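Local coordinates for protein acyl-CoA thioesterase II TesB2 (Mycobacterium marinum, PDB 3U0A) that probably hydrolyses fatty acyl-CoA thioesters to free fatty acids and coenzyme A, as a member of the C/M/P thioester hydrolase family, at residues L11-L16 / T76-E81; E17-R22 / V50-P55; Q44-A49 / A108-A113; T200-A205 / V218-H223. One frame throughout, in Å; residues are numbered along the deposited sequence.

Overall arrangement
Contacts 1, 2 and 3 cluster in the N-terminal hotdog repeat, while contact 4 stands apart in the C-terminal one. Contacts 1 and 2 have centres about 7 Å apart: strand 20-23 of contact 2 lies between the two strands of contact 1, and Tyr21 O bonds the backbone N of Phe78. Contact 3 lies about 10 Å from contact 2, centre to centre, and both draw on helix 34-51. The sodium ion bound in contact 2 lies about 5 Å from the Phe110 side chain of contact 3, and a sulfate sits beside contacts 1 and 2. Contact 4 is about 22 Å from contact 3 between centres; both contacts reach the second subunit.

Contact 1: residues L11-L16 / T76-E81; sequences LDLEQL and TVFLVE. With SO4 (sulfate ion), chain D.
The ring of Phe78 is met obliquely by Leu13, whose CD2 methyl lies 3.9 Å from Phe78 CE2, and the two side chains cross at about a right angle. More of the ring's surroundings come from helix 34-51, through Ser45 and Ser48, and from Ala96 on the next strand. Phe78 has CG anti to its carbonyl carbon (chi1 -54°), which swings the ring toward Leu13 although the CB bond does not aim there. The second flat group, the amide of Gln15, turns to a sulfate ion, probably from the crystallisation liquor. Gln15 NE2 makes a weak hydrogen bond of 2.8 Å to sulfate O3, bent to 128° at the hydrogen, and Arg82 holds the same anion.

The two strands do not pair directly. Strand 20-23 runs between 14-17 and 76-85 and exchanges backbone hydrogen bonds with both, Glu14 joining Arg22 and Phe78 joining Tyr21. Contact is therefore made across this middle strand. Leu13 and Phe78 meet on the side facing the helix, and a looser pair, Leu16 CD1 and Val77 CG2 at 4.3 Å, meets nearer the surface. With no hydrogen bond spanning the two segments, their direct attraction is dispersion and the burial of a few methyl and aromatic carbons; the directional strength of this edge of the hotdog sheet comes from the strand between them.

Contact 2: residues E17-R22 / V50-P55; sequences EVNIYR and VRTVDP. With NA (sodium ion), chain G.
Tyr21 and Arg51 meet as flat groups. Tyr21 CE1 sits 3.3 Å above the plane of the Arg51 guanidinium, offset toward its rim and 3.5 Å from Arg51 NE. The two planes are 66° apart, so the groups do not stack flat on one another; Arg51 NH1 instead falls at the ring edge, in the ring plane. The bend of the arginine chain at chi3 (51°) brings this group back beside the ring, and its NH2 is held by the carbonyl oxygen of Leu13.

Van der Waals contacts of carbon with carbon and with oxygen follow at the phenol end. Arg51 CB comes within 3.5 Å of Tyr21 OH, while Thr52 CG2 approaches the ring edge near its plane, 3.9 Å from Tyr21 CE2. Thr52 CG2 also lies 3.6 Å from Asn19 OD1, an oxygen that accepts from Arg82 NE. Thr52 turns its hydroxyl elsewhere, to Ala49 O.

These pieces join two elements of the N-terminal hotdog: the hairpin formed by strands 14-17 and 20-23, and the C-terminal end of the long helix 34-51. A type II beta turn from Glu17 to Ile20 closes the hairpin, with Asn19 in the left-handed conformation usual at its third position.

Metal coordination accounts for the far side of segment 50-55. The sodium ion takes Val50 O at 2.8 Å, Val53 O at 2.7 Å and a water at 2.4 Å; Val50 belongs to the end of the helix and Val53 to the loop after it.

Contact 3: residues Q44-A49 / A108-A113; sequences QSLVSA and ASFQTA
Phe110 extends from its strand toward the helix and presents the far end of its ring, CZ, to Ala49 CB at 4.0 Å. Both CB bonds point across the gap, so the small methyl of the alanine meets the tip carbon of a long side chain. Ala49 and Leu46 each approach the ring obliquely, with Leu46 CD1 the more distant at 4.4 Å from Phe110 CZ. The leucine starts out along the flank of the helix, its CG anti to the backbone N (chi1 175°), and reaches the strand only with its terminal methyl. Leu46 CD1 also lies 4.0 Å from Ala108 CB. The methyl thus faces both Ala108 CB and the end of the Phe110 ring from the helix side, the three closing a triangle; Ala108 and Phe110 project from the same face of the strand.

Long and short residues complement each other: alanine on the helix faces phenylalanine on the strand, and alanine on the strand faces leucine on the helix. This fits a separation of 10.0 Å between the axes of helix 44-49 and strand 108-111, which cross at -40°. The pairing is that of a hotdog fold, in which strands wrap round a central helix. Around it, Leu46 also packs on Leu62, and Ala49 on Val94. The other face of the strand turns to the second subunit, where Gln111 bonds Arg250 of that chain.

All four touching residues are buried and hydrocarbon alone meets between the segments, so adhesion here should come from the hydrophobic effect and close packing, with no hydrogen bond spanning the two.

Contact 4: residues T200-A205 / V218-H223; sequences TLLGSA and VASLDH
Leu201 O, at the head of the turn that carries Leu202 against Ser220, is gripped twice by one residue. Ser204 N and Ser204 OG each lie 2.9 Å from Leu201 O. The hydroxyl arrives nearly in line with the carbonyl, the C=O...OG angle being 161°. With Ala205 N bonded to Leu202 O, these links wind residues 202-205 into a short 3-10 segment after helix 186-200 and shape the turn from which Leu202 projects.

Leu202 alone carries the contact from this side. Its CD1 methyl lies 3.4 Å from Ser220 OG and 3.8 Å from Ser220 CA, so it covers the strand at the serine. Leu202 CD1 also comes within 3.9 Å of Ala219 O. Ser220 has its OG anti to the carbonyl carbon (chi1 -67°), beside its own N, which leaves the hydroxyl next to the methyl in a contact of packing and not of bonding. Gln270 and Thr253 press on the leucine as well, and Gln270 touches Ser220.

Strand 217-227 is interrupted here, and beyond the break Asp222 bonds Trp226 of the second subunit while His223 bonds Asp198. In relatives such as the TesB thioesterase of Escherichia coli, an aspartate, a glutamine and a threonine prepare the hydrolytic water; Ser220 touching Gln270, with Asp198 held by His223, would be consistent with such a site, Ser220 probably replacing the threonine, in the C-terminal half of a double hotdog.

Contact 1: residues L11-L16 / T76-E81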
loop_
_atom_site.group_PDB
_atom_site.type_symbol
_atom_site.label_atom_id
_atom_site.label_comp_id
_atom_site.label_asym_id
_atom_site.label_seq_id
_atom_site.Cartn_x
_atom_site.Cartn_y
_atom_site.Cartn_z
ATOM N N LEU A 11 -11.181 9.982 -18.114
ATOM C CA LEU A 11 -10.458 9.355 -19.207
ATOM C C LEU A 11 -10.099 10.344 -20.319
ATOM O O LEU A 11 -9.249 10.051 -21.135
ATOM C CB LEU A 11 -11.267 8.175 -19.761
ATOM C CG LEU A 11 -10.922 6.809 -19.135
ATOM C CD1 LEU A 11 -11.033 6.768 -17.608
ATOM C CD2 LEU A 11 -11.828 5.781 -19.778
ATOM N N ASP A 12 -10.705 11.525 -20.302
ATOM C CA ASP A 12 -10.506 12.539 -21.338
ATOM C C ASP A 12 -9.216 13.312 -21.068
ATOM O O ASP A 12 -9.188 14.186 -20.219
ATOM C CB ASP A 12 -11.759 13.470 -21.389
ATOM C CG ASP A 12 -11.691 14.575 -22.509
ATOM O OD1 ASP A 12 -11.051 14.352 -23.593
ATOM O OD2 ASP A 12 -12.321 15.676 -22.311
ATOM N N LEU A 13 -8.143 12.956 -21.768
ATOM C CA LEU A 13 -6.854 13.638 -21.661
ATOM C C LEU A 13 -6.387 14.135 -23.018
ATOM O O LEU A 13 -6.443 13.387 -23.983
ATOM C CB LEU A 13 -5.773 12.674 -21.171
ATOM C CG LEU A 13 -5.659 12.246 -19.709
ATOM C CD1 LEU A 13 -4.428 11.335 -19.660
ATOM C CD2 LEU A 13 -5.543 13.408 -18.734
ATOM N N GLU A 14 -5.891 15.366 -23.087
ATOM C CA GLU A 14 -5.214 15.859 -24.272
ATOM C C GLU A 14 -3.762 15.393 -24.258
ATOM O O GLU A 14 -3.079 15.536 -23.266
ATOM C CB GLU A 14 -5.235 17.401 -24.281
ATOM C CG GLU A 14 -4.678 18.040 -25.560
ATOM C CD GLU A 14 -4.432 19.556 -25.457
ATOM O OE1 GLU A 14 -4.602 20.147 -24.350
ATOM O OE2 GLU A 14 -4.052 20.162 -26.488
ATOM N N GLN A 15 -3.242 14.878 -25.348
ATOM C CA GLN A 15 -1.819 14.551 -25.346
ATOM C C GLN A 15 -0.999 15.656 -25.953
ATOM O O GLN A 15 -1.144 15.959 -27.103
ATOM C CB GLN A 15 -1.546 13.274 -26.104
ATOM C CG GLN A 15 -0.076 12.967 -26.336
ATOM C CD GLN A 15 0.068 11.672 -27.083
ATOM O OE1 GLN A 15 -0.889 11.218 -27.678
ATOM N NE2 GLN A 15 1.227 11.060 -27.036
ATOM N N LEU A 16 -0.106 16.209 -25.161
ATOM C CA LEU A 16 0.707 17.303 -25.557
ATOM C C LEU A 16 1.971 16.858 -26.263
ATOM O O LEU A 16 2.488 17.611 -27.079
ATOM C CB LEU A 16 1.109 18.095 -24.327
ATOM C CG LEU A 16 0.007 18.736 -23.509
ATOM C CD1 LEU A 16 0.652 19.444 -22.360
ATOM C CD2 LEU A 16 -0.777 19.710 -24.386
ATOM N N THR A 76 -4.142 20.524 -15.362
ATOM C CA THR A 76 -3.001 19.773 -14.836
ATOM C C THR A 76 -2.285 19.027 -15.982
ATOM O O THR A 76 -2.907 18.539 -16.922
ATOM C CB THR A 76 -3.444 18.771 -13.754
ATOM O OG1 THR A 76 -4.238 19.447 -12.787
ATOM C CG2 THR A 76 -2.224 18.116 -13.055
ATOM N N VAL A 77 -0.968 18.969 -15.871
ATOM C CA VAL A 77 -0.143 18.287 -16.811
ATOM C C VAL A 77 0.454 17.056 -16.139
ATOM O O VAL A 77 0.873 17.103 -14.985
ATOM C CB VAL A 77 0.956 19.228 -17.312
ATOM C CG1 VAL A 77 2.020 18.469 -18.095
ATOM C CG2 VAL A 77 0.320 20.343 -18.123
ATOM N N PHE A 78 0.494 15.956 -16.878
ATOM C CA PHE A 78 0.959 14.673 -16.359
ATOM C C PHE A 78 2.215 14.270 -17.120
ATOM O O PHE A 78 2.206 14.135 -18.354
ATOM C CB PHE A 78 -0.158 13.613 -16.465
ATOM C CG PHE A 78 -1.436 14.043 -15.813
ATOM C CD1 PHE A 78 -1.634 13.860 -14.454
ATOM C CD2 PHE A 78 -2.397 14.726 -16.526
ATOM C CE1 PHE A 78 -2.772 14.311 -13.835
ATOM C CE2 PHE A 78 -3.555 15.165 -15.911
ATOM C CZ PHE A 78 -3.742 14.957 -14.569
ATOM N N LEU A 79 3.285 14.095 -16.350
ATOM C CA LEU A 79 4.575 13.720 -16.846
ATOM C C LEU A 79 4.886 12.263 -16.534
ATOM O O LEU A 79 5.217 11.926 -15.408
ATOM C CB LEU A 79 5.602 14.621 -16.190
ATOM C CG LEU A 79 5.353 16.100 -16.467
ATOM C CD1 LEU A 79 6.518 16.877 -15.871
ATOM C CD2 LEU A 79 5.184 16.346 -17.997
ATOM N N VAL A 80 4.804 11.425 -17.564
ATOM C CA VAL A 80 4.971 9.971 -17.452
ATOM C C VAL A 80 6.432 9.580 -17.660
ATOM O O VAL A 80 7.068 10.107 -18.547
ATOM C CB VAL A 80 4.097 9.190 -18.488
ATOM C CG1 VAL A 80 4.173 7.683 -18.267
ATOM C CG2 VAL A 80 2.660 9.648 -18.427
ATOM N N GLU A 81 6.927 8.648 -16.836
ATOM C CA GLU A 81 8.284 8.097 -16.932
ATOM C C GLU A 81 8.178 6.612 -17.219
ATOM O O GLU A 81 7.504 5.915 -16.453
ATOM C CB GLU A 81 8.975 8.249 -15.594
ATOM C CG GLU A 81 10.358 7.617 -15.540
ATOM C CD GLU A 81 10.889 7.566 -14.114
ATOM O OE1 GLU A 81 11.272 8.642 -13.580
ATOM O OE2 GLU A 81 10.856 6.452 -13.507
HETATM S S SO4 D . 3.063 7.423 -27.830
HETATM O O1 SO4 D . 4.477 6.924 -27.635
HETATM O O2 SO4 D . 2.117 6.592 -27.042
HETATM O O3 SO4 D . 2.942 8.832 -27.342
HETATM O O4 SO4 D . 2.731 7.456 -29.321
#

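Contact 2: residues E17-R22 / V50-P55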
loop_
_atom_site.group_PDB
_atom_site.type_symbol
_atom_site.label_atom_id
_atom_site.label_comp_id
_atom_site.label_asym_id
_atom_site.label_seq_id
_atom_site.Cartn_x
_atom_site.Cartn_y
_atom_site.Cartn_z
ATOM N N GLU A 17 2.486 15.673 -25.945
ATOM C CA GLU A 17 3.699 15.127 -26.594
ATOM C C GLU A 17 3.853 13.726 -26.084
ATOM O O GLU A 17 3.139 13.339 -25.200
ATOM C CB GLU A 17 4.944 15.936 -26.191
ATOM C CG GLU A 17 5.769 16.467 -27.332
ATOM C CD GLU A 17 6.387 15.377 -28.220
ATOM O OE1 GLU A 17 6.306 15.547 -29.447
ATOM O OE2 GLU A 17 6.940 14.360 -27.712
ATOM N N VAL A 18 4.799 12.960 -26.587
ATOM C CA VAL A 18 5.050 11.642 -25.989
ATOM C C VAL A 18 5.302 11.795 -24.458
ATOM O O VAL A 18 6.097 12.647 -24.024
ATOM C CB VAL A 18 6.226 10.902 -26.668
ATOM C CG1 VAL A 18 6.524 9.602 -25.957
ATOM C CG2 VAL A 18 5.939 10.660 -28.151
ATOM N N ASN A 19 4.588 11.002 -23.659
ATOM C CA ASN A 19 4.759 11.006 -22.218
ATOM C C ASN A 19 4.359 12.300 -21.509
ATOM O O ASN A 19 4.724 12.472 -20.367
ATOM C CB ASN A 19 6.204 10.651 -21.819
ATOM C CG ASN A 19 6.628 9.257 -22.263
ATOM O OD1 ASN A 19 5.833 8.333 -22.312
ATOM N ND2 ASN A 19 7.886 9.106 -22.566
ATOM N N ILE A 20 3.636 13.212 -22.178
ATOM C CA ILE A 20 3.116 14.453 -21.554
ATOM C C ILE A 20 1.648 14.543 -21.921
ATOM O O ILE A 20 1.312 14.539 -23.075
ATOM C CB ILE A 20 3.855 15.745 -22.029
ATOM C CG1 ILE A 20 5.395 15.570 -21.967
ATOM C CG2 ILE A 20 3.372 16.972 -21.243
ATOM C CD1 ILE A 20 6.234 16.821 -22.230
ATOM N N TYR A 21 0.782 14.630 -20.917
ATOM C CA TYR A 21 -0.675 14.695 -21.107
ATOM C C TYR A 21 -1.222 15.864 -20.276
ATOM O O TYR A 21 -0.552 16.372 -19.389
ATOM C CB TYR A 21 -1.314 13.362 -20.687
ATOM C CG TYR A 21 -0.879 12.163 -21.545
ATOM C CD1 TYR A 21 -1.617 11.761 -22.637
ATOM C CD2 TYR A 21 0.267 11.455 -21.251
ATOM C CE1 TYR A 21 -1.235 10.684 -23.405
ATOM C CE2 TYR A 21 0.670 10.381 -22.026
ATOM C CZ TYR A 21 -0.078 9.989 -23.102
ATOM O OH TYR A 21 0.327 8.927 -23.883
ATOM N N ARG A 22 -2.426 16.316 -20.580
ATOM C CA ARG A 22 -3.019 17.437 -19.862
ATOM C C ARG A 22 -4.464 17.122 -19.625
ATOM O O ARG A 22 -5.163 16.702 -20.553
ATOM C CB ARG A 22 -2.913 18.751 -20.637
ATOM C CG ARG A 22 -3.629 19.897 -19.942
ATOM C CD ARG A 22 -3.155 21.283 -20.365
ATOM N NE ARG A 22 -3.523 21.597 -21.732
ATOM C CZ ARG A 22 -3.035 22.615 -22.420
ATOM N NH1 ARG A 22 -3.411 22.808 -23.661
ATOM N NH2 ARG A 22 -2.154 23.429 -21.871
ATOM N N VAL A 50 -1.557 4.681 -18.363
ATOM C CA VAL A 50 -2.169 3.646 -19.156
ATOM C C VAL A 50 -1.984 3.891 -20.686
ATOM O O VAL A 50 -1.861 2.948 -21.496
ATOM C CB VAL A 50 -3.655 3.520 -18.777
ATOM C CG1 VAL A 50 -4.419 2.628 -19.746
ATOM C CG2 VAL A 50 -3.781 2.988 -17.374
ATOM N N ARG A 51 -1.912 5.161 -21.067
ATOM C CA ARG A 51 -1.782 5.522 -22.486
ATOM C C ARG A 51 -0.397 5.267 -23.081
ATOM O O ARG A 51 -0.245 5.189 -24.303
ATOM C CB ARG A 51 -2.245 6.957 -22.696
ATOM C CG ARG A 51 -3.756 6.950 -22.681
ATOM C CD ARG A 51 -4.439 8.228 -23.067
ATOM N NE ARG A 51 -3.990 8.815 -24.331
ATOM C CZ ARG A 51 -4.561 9.897 -24.865
ATOM N NH1 ARG A 51 -4.125 10.388 -26.043
ATOM N NH2 ARG A 51 -5.606 10.473 -24.227
ATOM N N THR A 52 0.585 5.099 -22.199
ATOM C CA THR A 52 1.971 4.824 -22.559
ATOM C C THR A 52 2.293 3.344 -22.430
ATOM O O THR A 52 3.439 2.938 -22.628
ATOM C CB THR A 52 2.965 5.600 -21.646
ATOM O OG1 THR A 52 2.993 5.015 -20.339
ATOM C CG2 THR A 52 2.569 7.048 -21.543
ATOM N N VAL A 53 1.285 2.541 -22.094
ATOM C CA VAL A 53 1.470 1.090 -21.897
ATOM C C VAL A 53 0.811 0.292 -23.000
ATOM O O VAL A 53 -0.322 0.513 -23.316
ATOM C CB VAL A 53 0.968 0.645 -20.500
ATOM C CG1 VAL A 53 1.044 -0.863 -20.326
ATOM C CG2 VAL A 53 1.756 1.385 -19.434
ATOM N N ASP A 54 1.583 -0.605 -23.599
ATOM C CA ASP A 54 1.061 -1.698 -24.409
ATOM C C ASP A 54 -0.174 -2.354 -23.752
ATOM O O ASP A 54 -0.091 -2.839 -22.636
ATOM C CB ASP A 54 2.161 -2.737 -24.596
ATOM C CG ASP A 54 1.769 -3.839 -25.583
ATOM O OD1 ASP A 54 0.625 -4.370 -25.501
ATOM O OD2 ASP A 54 2.619 -4.162 -26.456
ATOM N N PRO A 55 -1.324 -2.366 -24.448
ATOM C CA PRO A 55 -2.552 -2.838 -23.806
ATOM C C PRO A 55 -2.606 -4.329 -23.524
ATOM O O PRO A 55 -3.488 -4.749 -22.769
ATOM C CB PRO A 55 -3.678 -2.413 -24.761
ATOM C CG PRO A 55 -3.032 -1.926 -26.001
ATOM C CD PRO A 55 -1.557 -1.782 -25.782
HETATM NA NA NA G . -2.605 0.306 -21.856
HETATM O O HOH W 1 -3.214 -1.037 -19.948
#

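Contact 3: residues Q44-A49 / A108-A113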
loop_
_atom_site.group_PDB
_atom_site.type_symbol
_atom_site.label_atom_id
_atom_site.label_comp_id
_atom_site.label_asym_id
_atom_site.label_seq_id
_atom_site.Cartn_x
_atom_site.Cartn_y
_atom_site.Cartn_z
ATOM N N GLN A 44 -6.595 10.646 -13.224
ATOM C CA GLN A 44 -6.044 11.107 -14.480
ATOM C C GLN A 44 -4.562 10.773 -14.548
ATOM O O GLN A 44 -4.084 10.377 -15.606
ATOM C CB GLN A 44 -6.323 12.592 -14.719
ATOM C CG GLN A 44 -7.785 12.872 -15.127
ATOM C CD GLN A 44 -7.983 14.175 -15.939
ATOM O OE1 GLN A 44 -7.727 15.297 -15.457
ATOM N NE2 GLN A 44 -8.450 14.023 -17.162
ATOM N N SER A 45 -3.848 10.867 -13.438
ATOM C CA SER A 45 -2.469 10.421 -13.394
ATOM C C SER A 45 -2.343 8.960 -13.840
ATOM O O SER A 45 -1.432 8.626 -14.570
ATOM C CB SER A 45 -1.883 10.586 -11.992
ATOM O OG SER A 45 -2.012 11.895 -11.534
ATOM N N LEU A 46 -3.258 8.096 -13.406
ATOM C CA LEU A 46 -3.227 6.685 -13.841
ATOM C C LEU A 46 -3.546 6.531 -15.328
ATOM O O LEU A 46 -2.878 5.769 -16.039
ATOM C CB LEU A 46 -4.186 5.809 -13.031
ATOM C CG LEU A 46 -4.326 4.358 -13.485
ATOM C CD1 LEU A 46 -3.060 3.564 -13.328
ATOM C CD2 LEU A 46 -5.444 3.655 -12.756
ATOM N N VAL A 47 -4.558 7.273 -15.785
ATOM C CA VAL A 47 -4.970 7.191 -17.169
ATOM C C VAL A 47 -3.802 7.569 -18.059
ATOM O O VAL A 47 -3.596 6.957 -19.093
ATOM C CB VAL A 47 -6.186 8.072 -17.448
ATOM C CG1 VAL A 47 -6.484 8.156 -18.952
ATOM C CG2 VAL A 47 -7.367 7.544 -16.684
ATOM N N SER A 48 -3.026 8.557 -17.629
ATOM C CA SER A 48 -1.792 8.946 -18.326
ATOM C C SER A 48 -0.761 7.831 -18.416
ATOM O O SER A 48 -0.045 7.690 -19.417
ATOM C CB SER A 48 -1.143 10.104 -17.585
ATOM O OG SER A 48 -1.674 11.323 -18.040
ATOM N N ALA A 49 -0.638 7.089 -17.324
ATOM C CA ALA A 49 0.236 5.958 -17.283
ATOM C C ALA A 49 -0.245 4.930 -18.332
ATOM O O ALA A 49 0.557 4.427 -19.094
ATOM C CB ALA A 49 0.258 5.374 -15.870
ATOM N N ALA A 108 2.598 2.833 -10.910
ATOM C CA ALA A 108 1.682 1.761 -11.267
ATOM C C ALA A 108 2.405 0.650 -12.026
ATOM O O ALA A 108 3.350 0.922 -12.758
ATOM C CB ALA A 108 0.506 2.303 -12.080
ATOM N N SER A 109 1.921 -0.596 -11.848
ATOM C CA SER A 109 2.497 -1.792 -12.479
ATOM C C SER A 109 1.479 -2.458 -13.399
ATOM O O SER A 109 0.304 -2.550 -13.074
ATOM C CB SER A 109 2.981 -2.789 -11.411
ATOM O OG SER A 109 3.853 -3.792 -11.942
ATOM N N PHE A 110 1.959 -2.917 -14.543
ATOM C CA PHE A 110 1.141 -3.551 -15.568
ATOM C C PHE A 110 1.711 -4.957 -15.950
ATOM O O PHE A 110 2.924 -5.135 -16.108
ATOM C CB PHE A 110 1.078 -2.632 -16.803
ATOM C CG PHE A 110 0.615 -1.219 -16.502
ATOM C CD1 PHE A 110 1.411 -0.354 -15.787
ATOM C CD2 PHE A 110 -0.613 -0.765 -16.950
ATOM C CE1 PHE A 110 0.998 0.927 -15.501
ATOM C CE2 PHE A 110 -1.046 0.531 -16.664
ATOM C CZ PHE A 110 -0.236 1.379 -15.931
ATOM N N GLN A 111 0.829 -5.946 -16.083
ATOM C CA GLN A 111 1.243 -7.317 -16.345
ATOM C C GLN A 111 0.427 -7.931 -17.435
ATOM O O GLN A 111 -0.748 -7.637 -17.588
ATOM C CB GLN A 111 1.092 -8.163 -15.079
ATOM C CG GLN A 111 1.545 -9.628 -15.195
ATOM C CD GLN A 111 1.046 -10.507 -14.051
ATOM O OE1 GLN A 111 0.061 -10.194 -13.420
ATOM N NE2 GLN A 111 1.739 -11.602 -13.786
ATOM N N THR A 112 1.041 -8.845 -18.164
ATOM C CA THR A 112 0.289 -9.663 -19.124
ATOM C C THR A 112 -0.591 -10.733 -18.423
ATOM O O THR A 112 -0.502 -10.988 -17.219
ATOM C CB THR A 112 1.204 -10.323 -20.188
ATOM O OG1 THR A 112 2.265 -11.011 -19.537
ATOM C CG2 THR A 112 1.781 -9.306 -21.121
ATOM N N ALA A 113 -1.477 -11.335 -19.205
ATOM C CA ALA A 113 -2.310 -12.424 -18.702
ATOM C C ALA A 113 -1.437 -13.649 -18.490
ATOM O O ALA A 113 -0.847 -14.140 -19.423
ATOM C CB ALA A 113 -3.454 -12.732 -19.674
#

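Contact 4: residues T200-A205 / V218-H223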
loop_
_atom_site.group_PDB
_atom_site.type_symbol
_atom_site.label_atom_id
_atom_site.label_comp_id
_atom_site.label_asym_id
_atom_site.label_seq_id
_atom_site.Cartn_x
_atom_site.Cartn_y
_atom_site.Cartn_z
ATOM N N THR A 200 -14.326 7.768 -0.266
ATOM C CA THR A 200 -15.061 7.092 0.831
ATOM C C THR A 200 -14.264 6.352 1.872
ATOM O O THR A 200 -14.749 6.219 2.957
ATOM C CB THR A 200 -16.073 6.084 0.284
ATOM O OG1 THR A 200 -15.370 5.012 -0.359
ATOM C CG2 THR A 200 -16.992 6.770 -0.686
ATOM N N LEU A 201 -13.084 5.845 1.573
ATOM C CA LEU A 201 -12.374 5.021 2.573
ATOM C C LEU A 201 -11.958 5.741 3.839
ATOM O O LEU A 201 -12.178 5.221 4.888
ATOM C CB LEU A 201 -11.150 4.326 1.995
ATOM C CG LEU A 201 -10.426 3.320 2.887
ATOM C CD1 LEU A 201 -11.326 2.179 3.335
ATOM C CD2 LEU A 201 -9.251 2.771 2.096
ATOM N N LEU A 202 -11.388 6.925 3.746
ATOM C CA LEU A 202 -10.818 7.582 4.918
ATOM C C LEU A 202 -11.874 7.940 5.973
ATOM O O LEU A 202 -11.542 8.138 7.161
ATOM C CB LEU A 202 -9.985 8.820 4.523
ATOM C CG LEU A 202 -8.520 8.521 4.139
ATOM C CD1 LEU A 202 -7.797 9.762 3.583
ATOM C CD2 LEU A 202 -7.763 7.931 5.326
ATOM N N GLY A 203 -13.137 8.011 5.537
ATOM C CA GLY A 203 -14.295 8.121 6.450
ATOM C C GLY A 203 -14.309 7.037 7.534
ATOM O O GLY A 203 -14.749 7.274 8.649
ATOM N N SER A 204 -13.806 5.849 7.218
ATOM C CA SER A 204 -13.812 4.728 8.176
ATOM C C SER A 204 -12.963 5.004 9.439
ATOM O O SER A 204 -13.204 4.390 10.500
ATOM C CB SER A 204 -13.356 3.417 7.512
ATOM O OG SER A 204 -11.978 3.444 7.163
ATOM N N ALA A 205 -11.988 5.910 9.312
ATOM C CA ALA A 205 -11.201 6.366 10.439
ATOM C C ALA A 205 -12.065 7.129 11.464
ATOM O O ALA A 205 -11.722 7.114 12.647
ATOM C CB ALA A 205 -10.025 7.226 9.982
ATOM N N VAL A 218 -8.201 17.344 8.186
ATOM C CA VAL A 218 -8.326 16.128 7.433
ATOM C C VAL A 218 -7.801 16.312 5.990
ATOM O O VAL A 218 -8.094 17.305 5.316
ATOM C CB VAL A 218 -9.800 15.700 7.412
ATOM C CG1 VAL A 218 -10.076 14.809 6.219
ATOM C CG2 VAL A 218 -10.163 15.012 8.716
ATOM N N ALA A 219 -7.020 15.334 5.544
ATOM C CA ALA A 219 -6.441 15.307 4.202
ATOM C C ALA A 219 -6.130 13.870 3.832
ATOM O O ALA A 219 -6.027 13.023 4.694
ATOM C CB ALA A 219 -5.173 16.150 4.137
ATOM N N SER A 220 -6.036 13.604 2.538
ATOM C CA SER A 220 -5.523 12.344 2.031
ATOM C C SER A 220 -4.011 12.507 1.897
ATOM O O SER A 220 -3.550 13.437 1.267
ATOM C CB SER A 220 -6.176 11.980 0.667
ATOM O OG SER A 220 -7.541 11.700 0.774
ATOM N N LEU A 221 -3.252 11.610 2.485
ATOM C CA LEU A 221 -1.789 11.606 2.340
ATOM C C LEU A 221 -1.309 10.685 1.191
ATOM O O LEU A 221 -0.391 11.008 0.434
ATOM C CB LEU A 221 -1.167 11.172 3.668
ATOM C CG LEU A 221 -1.522 12.028 4.877
ATOM C CD1 LEU A 221 -0.941 11.438 6.153
ATOM C CD2 LEU A 221 -1.005 13.448 4.683
ATOM N N ASP A 222 -1.944 9.532 1.080
ATOM C CA ASP A 222 -1.567 8.577 0.070
ATOM C C ASP A 222 -2.713 7.670 -0.352
ATOM O O ASP A 222 -3.850 7.894 0.031
ATOM C CB ASP A 222 -0.332 7.777 0.531
ATOM C CG ASP A 222 -0.641 6.671 1.534
ATOM O OD1 ASP A 222 -1.793 6.222 1.683
ATOM O OD2 ASP A 222 0.336 6.218 2.142
ATOM N N HIS A 223 -2.403 6.738 -1.239
ATOM C CA HIS A 223 -3.190 5.556 -1.441
ATOM C C HIS A 223 -2.341 4.515 -2.149
ATOM O O HIS A 223 -1.364 4.835 -2.841
ATOM C CB HIS A 223 -4.555 5.827 -2.146
ATOM C CG HIS A 223 -4.462 6.263 -3.608
ATOM N ND1 HIS A 223 -5.499 6.773 -4.249
ATOM C CD2 HIS A 223 -3.417 6.225 -4.529
ATOM C CE1 HIS A 223 -5.144 7.045 -5.531
ATOM N NE2 HIS A 223 -3.875 6.719 -5.684
#